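Local structure of 11S globulin seed storage protein (Amaranthus hypochondriacus, 3QAC) at residues Y340-M348 with V380-K388. The protein probably serves as a seed storage protein, a nutrient reservoir of the 11S globulin family. Residues are numbered along the deposited sequence; the frame is centred on the assembly and turned at random.
Sequences YNLNAHNIM and VPQNFAIVK
The His-345 ring carries CB of Gln-382 over one face, offset toward the rim, and meets CB of Pro-381 at its edge, in plane. The Tyr-340 ring has ND2 of Asn-383 at its edge, 3.9 Å from CD2. This ring and the Asn-383 amide run side by side, planes 84° apart. With chi1 at -81°, CG of Asn-383 sits beside its own backbone N, and the residue makes three bonds to the end of strand 335-341 and the loop after it. Its N and ND2 both donate to Asn-341 O, each at 2.9 Å. ND2 also reaches Leu-342 O at 3.0 Å, from above the carbonyl plane. Replaced by alanine, Asn-383 would keep its backbone bond, but Leu-342 O would probably lose this donor and Asn-341 O one of its two. Asn-383 belongs to a type II turn, Pro-381 to Phe-384. Beyond it, Asn-346 and Val-380 form an antiparallel hydrogen-bonded pair, and SD of Met-348 lies 3.4 Å from CE of Lys-388. A water accepts from Asn-341 N and lies 2.7 Å from Phe-384 O. The backbone O atoms of Gly-145 and Gln-172 of the second subunit accept from Tyr-340 OH and His-345 NE2. The contact lies in the C-terminal cupin domain, where strands 335-341 and 385-391 pair in one sheet, and 346-351 and 377-380 in the other.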
ATOM      1  N   TYR A 340      -1.948  -9.749 -22.222  1.00 39.80           N
ATOM      2  CA  TYR A 340      -1.386  -9.722 -20.900  1.00 37.74           C
ATOM      3  C   TYR A 340      -2.134  -8.710 -20.084  1.00 33.14           C
ATOM      4  O   TYR A 340      -2.625  -7.726 -20.607  1.00 37.25           O
ATOM      5  CB  TYR A 340       0.088  -9.377 -20.964  1.00 37.45           C
ATOM      6  CG  TYR A 340       0.393  -7.924 -21.255  1.00 32.67           C
ATOM      7  CD1 TYR A 340       0.399  -7.437 -22.551  1.00 34.77           C
ATOM      8  CD2 TYR A 340       0.710  -7.063 -20.231  1.00 30.89           C
ATOM      9  CE1 TYR A 340       0.713  -6.114 -22.811  1.00 41.15           C
ATOM     10  CE2 TYR A 340       1.029  -5.758 -20.469  1.00 36.74           C
ATOM     11  CZ  TYR A 340       1.033  -5.276 -21.758  1.00 41.00           C
ATOM     12  OH  TYR A 340       1.349  -3.953 -21.975  1.00 34.85           O
ATOM     13  N   ASN A 341      -2.229  -8.968 -18.800  1.00 30.51           N
ATOM     14  CA  ASN A 341      -2.852  -8.043 -17.894  1.00 34.14           C
ATOM     15  C   ASN A 341      -1.806  -7.054 -17.393  1.00 39.91           C
ATOM     16  O   ASN A 341      -0.720  -7.462 -16.929  1.00 33.33           O
ATOM     17  CB  ASN A 341      -3.496  -8.822 -16.762  1.00 33.42           C
ATOM     18  CG  ASN A 341      -4.553  -9.816 -17.273  1.00 45.65           C
ATOM     19  OD1 ASN A 341      -5.741  -9.480 -17.344  1.00 55.42           O
ATOM     20  ND2 ASN A 341      -4.117 -11.037 -17.649  1.00 42.43           N
ATOM     21  N   LEU A 342      -2.127  -5.761 -17.498  1.00 35.49           N
ATOM     22  CA  LEU A 342      -1.159  -4.701 -17.199  1.00 35.76           C
ATOM     23  C   LEU A 342      -0.875  -4.590 -15.732  1.00 34.69           C
ATOM     24  O   LEU A 342       0.254  -4.311 -15.330  1.00 34.80           O
ATOM     25  CB  LEU A 342      -1.654  -3.316 -17.620  1.00 31.07           C
ATOM     26  CG  LEU A 342      -2.065  -2.882 -19.024  1.00 39.34           C
ATOM     27  CD1 LEU A 342      -1.375  -1.561 -19.385  1.00 37.45           C
ATOM     28  CD2 LEU A 342      -1.866  -3.936 -20.079  1.00 37.63           C
ATOM     29  N   ASN A 343      -1.905  -4.784 -14.921  1.00 32.16           N
ATOM     30  CA  ASN A 343      -1.831  -4.292 -13.557  1.00 34.96           C
ATOM     31  C   ASN A 343      -2.099  -5.306 -12.452  1.00 34.45           C
ATOM     32  O   ASN A 343      -2.013  -4.980 -11.274  1.00 41.74           O
ATOM     33  CB  ASN A 343      -2.735  -3.047 -13.398  1.00 32.92           C
ATOM     34  CG  ASN A 343      -3.959  -3.098 -14.289  1.00 46.18           C
ATOM     35  OD1 ASN A 343      -4.458  -4.177 -14.627  1.00 49.42           O
ATOM     36  ND2 ASN A 343      -4.454  -1.926 -14.687  1.00 50.13           N
ATOM     37  N   ALA A 344      -2.410  -6.533 -12.816  1.00 30.87           N
ATOM     38  CA  ALA A 344      -3.011  -7.437 -11.852  1.00 31.11           C
ATOM     39  C   ALA A 344      -2.682  -8.907 -12.148  1.00 32.95           C
ATOM     40  O   ALA A 344      -2.490  -9.297 -13.315  1.00 31.34           O
ATOM     41  CB  ALA A 344      -4.528  -7.232 -11.838  1.00 33.08           C
ATOM     42  N   HIS A 345      -2.609  -9.707 -11.084  1.00 29.12           N
ATOM     43  CA  HIS A 345      -2.568 -11.157 -11.224  1.00 31.57           C
ATOM     44  C   HIS A 345      -3.961 -11.582 -11.592  1.00 33.69           C
ATOM     45  O   HIS A 345      -4.946 -11.005 -11.156  1.00 32.68           O
ATOM     46  CB  HIS A 345      -2.181 -11.872  -9.914  1.00 28.25           C
ATOM     47  CG  HIS A 345      -0.807 -11.542  -9.437  1.00 33.04           C
ATOM     48  ND1 HIS A 345       0.329 -12.063 -10.023  1.00 34.03           N
ATOM     49  CD2 HIS A 345      -0.379 -10.731  -8.444  1.00 35.08           C
ATOM     50  CE1 HIS A 345       1.396 -11.578  -9.418  1.00 33.67           C
ATOM     51  NE2 HIS A 345       0.995 -10.773  -8.451  1.00 36.08           N
ATOM     52  N   ASN A 346      -4.041 -12.640 -12.364  1.00 37.43           N
ATOM     53  CA  ASN A 346      -5.319 -13.115 -12.788  1.00 36.81           C
ATOM     54  C   ASN A 346      -5.518 -14.550 -12.333  1.00 38.07           C
ATOM     55  O   ASN A 346      -4.824 -15.461 -12.800  1.00 38.51           O
ATOM     56  CB  ASN A 346      -5.359 -13.028 -14.297  1.00 39.60           C
ATOM     57  CG  ASN A 346      -6.720 -13.162 -14.810  1.00 43.60           C
ATOM     58  OD1 ASN A 346      -7.476 -13.986 -14.315  1.00 43.06           O
ATOM     59  ND2 ASN A 346      -7.077 -12.338 -15.796  1.00 51.80           N
ATOM     60  N   ILE A 347      -6.435 -14.763 -11.406  1.00 32.23           N
ATOM     61  CA  ILE A 347      -6.716 -16.120 -10.992  1.00 34.74           C
ATOM     62  C   ILE A 347      -7.864 -16.568 -11.851  1.00 37.73           C
ATOM     63  O   ILE A 347      -9.017 -16.268 -11.568  1.00 38.82           O
ATOM     64  CB  ILE A 347      -7.045 -16.269  -9.490  1.00 34.31           C
ATOM     65  CG1 ILE A 347      -5.813 -15.972  -8.641  1.00 36.50           C
ATOM     66  CG2 ILE A 347      -7.470 -17.694  -9.178  1.00 36.17           C
ATOM     67  CD1 ILE A 347      -5.299 -14.515  -8.760  1.00 37.63           C
ATOM     68  N   MET A 348      -7.527 -17.246 -12.937  1.00 34.55           N
ATOM     69  CA  MET A 348      -8.538 -17.733 -13.849  1.00 37.53           C
ATOM     70  C   MET A 348      -9.043 -19.119 -13.492  1.00 35.97           C
ATOM     71  O   MET A 348      -8.343 -20.119 -13.639  1.00 39.18           O
ATOM     72  CB  MET A 348      -8.031 -17.770 -15.274  1.00 37.86           C
ATOM     73  CG  MET A 348      -8.993 -18.570 -16.112  1.00 44.32           C
ATOM     74  SD  MET A 348      -8.555 -18.542 -17.813  1.00 46.93           S
ATOM     75  CE  MET A 348      -6.914 -19.219 -17.702  1.00 40.17           C
ATOM     76  N   VAL A 380      -2.457 -16.665 -13.439  1.00 30.95           N
ATOM     77  CA  VAL A 380      -1.702 -15.879 -14.392  1.00 34.79           C
ATOM     78  C   VAL A 380      -1.107 -14.678 -13.683  1.00 36.03           C
ATOM     79  O   VAL A 380      -1.829 -13.784 -13.271  1.00 35.82           O
ATOM     80  CB  VAL A 380      -2.584 -15.343 -15.523  1.00 38.99           C
ATOM     81  CG1 VAL A 380      -1.695 -14.810 -16.642  1.00 34.57           C
ATOM     82  CG2 VAL A 380      -3.559 -16.437 -16.038  1.00 35.54           C
ATOM     83  N   PRO A 381       0.219 -14.665 -13.514  1.00 34.19           N
ATOM     84  CA  PRO A 381       0.850 -13.510 -12.867  1.00 30.01           C
ATOM     85  C   PRO A 381       0.773 -12.251 -13.723  1.00 30.51           C
ATOM     86  O   PRO A 381       0.807 -12.300 -14.969  1.00 28.08           O
ATOM     87  CB  PRO A 381       2.314 -13.954 -12.695  1.00 32.70           C
ATOM     88  CG  PRO A 381       2.277 -15.488 -12.816  1.00 32.82           C
ATOM     89  CD  PRO A 381       1.174 -15.738 -13.818  1.00 31.56           C
ATOM     90  N   GLN A 382       0.654 -11.117 -13.036  1.00 34.04           N
ATOM     91  CA  GLN A 382       0.674  -9.814 -13.676  1.00 28.10           C
ATOM     92  C   GLN A 382       1.710  -9.800 -14.767  1.00 29.86           C
ATOM     93  O   GLN A 382       2.855 -10.195 -14.541  1.00 33.19           O
ATOM     94  CB  GLN A 382       1.012  -8.703 -12.675  1.00 32.79           C
ATOM     95  CG  GLN A 382       1.214  -7.334 -13.348  1.00 33.04           C
ATOM     96  CD  GLN A 382       1.757  -6.262 -12.410  1.00 35.40           C
ATOM     97  OE1 GLN A 382       1.670  -5.070 -12.714  1.00 33.24           O
ATOM     98  NE2 GLN A 382       2.313  -6.678 -11.269  1.00 28.18           N
ATOM     99  N   ASN A 383       1.293  -9.348 -15.946  1.00 28.70           N
ATOM    100  CA  ASN A 383       2.177  -9.115 -17.067  1.00 29.84           C
ATOM    101  C   ASN A 383       2.536 -10.381 -17.822  1.00 32.53           C
ATOM    102  O   ASN A 383       3.079 -10.300 -18.911  1.00 31.90           O
ATOM    103  CB  ASN A 383       3.443  -8.345 -16.649  1.00 31.20           C
ATOM    104  CG  ASN A 383       3.217  -6.832 -16.546  1.00 35.44           C
ATOM    105  OD1 ASN A 383       4.175  -6.062 -16.466  1.00 32.89           O
ATOM    106  ND2 ASN A 383       1.952  -6.407 -16.561  1.00 27.89           N
ATOM    107  N   PHE A 384       2.222 -11.547 -17.262  1.00 32.68           N
ATOM    108  CA  PHE A 384       2.451 -12.782 -18.000  1.00 33.20           C
ATOM    109  C   PHE A 384       1.482 -12.862 -19.180  1.00 34.41           C
ATOM    110  O   PHE A 384       0.266 -12.711 -19.024  1.00 34.62           O
ATOM    111  CB  PHE A 384       2.326 -14.023 -17.100  1.00 33.23           C
ATOM    112  CG  PHE A 384       3.582 -14.336 -16.284  1.00 31.15           C
ATOM    113  CD1 PHE A 384       3.958 -15.658 -16.043  1.00 29.85           C
ATOM    114  CD2 PHE A 384       4.362 -13.318 -15.754  1.00 28.21           C
ATOM    115  CE1 PHE A 384       5.090 -15.969 -15.287  1.00 30.24           C
ATOM    116  CE2 PHE A 384       5.509 -13.610 -15.003  1.00 33.49           C
ATOM    117  CZ  PHE A 384       5.872 -14.955 -14.770  1.00 31.86           C
ATOM    118  N   ALA A 385       2.031 -13.114 -20.359  1.00 31.11           N
ATOM    119  CA  ALA A 385       1.224 -13.219 -21.563  1.00 33.95           C
ATOM    120  C   ALA A 385       0.484 -14.542 -21.629  1.00 39.80           C
ATOM    121  O   ALA A 385       1.011 -15.590 -21.236  1.00 38.26           O
ATOM    122  CB  ALA A 385       2.070 -13.030 -22.784  1.00 35.30           C
ATOM    123  N   ILE A 386      -0.747 -14.480 -22.130  1.00 39.16           N
ATOM    124  CA  ILE A 386      -1.625 -15.629 -22.143  1.00 38.96           C
ATOM    125  C   ILE A 386      -2.597 -15.635 -23.333  1.00 41.25           C
ATOM    126  O   ILE A 386      -3.047 -14.580 -23.780  1.00 43.86           O
ATOM    127  CB  ILE A 386      -2.371 -15.786 -20.802  1.00 35.94           C
ATOM    128  CG1 ILE A 386      -3.492 -16.805 -20.929  1.00 35.86           C
ATOM    129  CG2 ILE A 386      -2.925 -14.438 -20.311  1.00 41.46           C
ATOM    130  CD1 ILE A 386      -4.201 -17.072 -19.652  1.00 36.29           C
ATOM    131  N   VAL A 387      -2.858 -16.836 -23.856  1.00 38.76           N
ATOM    132  CA  VAL A 387      -3.870 -17.089 -24.884  1.00 41.25           C
ATOM    133  C   VAL A 387      -4.799 -18.212 -24.418  1.00 39.78           C
ATOM    134  O   VAL A 387      -4.393 -19.133 -23.712  1.00 42.61           O
ATOM    135  CB  VAL A 387      -3.232 -17.446 -26.255  1.00 40.43           C
ATOM    136  CG1 VAL A 387      -2.337 -18.683 -26.143  1.00 39.91           C
ATOM    137  CG2 VAL A 387      -4.309 -17.622 -27.329  1.00 42.61           C
ATOM    138  N   LYS A 388      -6.068 -18.106 -24.757  1.00 44.71           N
ATOM    139  CA  LYS A 388      -7.027 -19.116 -24.342  1.00 44.51           C
ATOM    140  C   LYS A 388      -7.724 -19.633 -25.584  1.00 49.41           C
ATOM    141  O   LYS A 388      -8.353 -18.867 -26.313  1.00 48.60           O
ATOM    142  CB  LYS A 388      -8.067 -18.538 -23.376  1.00 40.97           C
ATOM    143  CG  LYS A 388      -7.513 -17.563 -22.335  1.00 47.45           C
ATOM    144  CD  LYS A 388      -8.570 -17.273 -21.261  1.00 45.39           C
ATOM    145  CE  LYS A 388      -8.116 -16.221 -20.268  1.00 41.98           C
ATOM    146  NZ  LYS A 388      -8.232 -14.863 -20.848  1.00 52.03           N
TER
HETATM  147  O   HOH W   1      -1.093 -11.112 -17.388  1.00 38.19           O
HETATM  148  O   HOH W   2      -2.303 -11.433 -14.976  1.00 29.94           O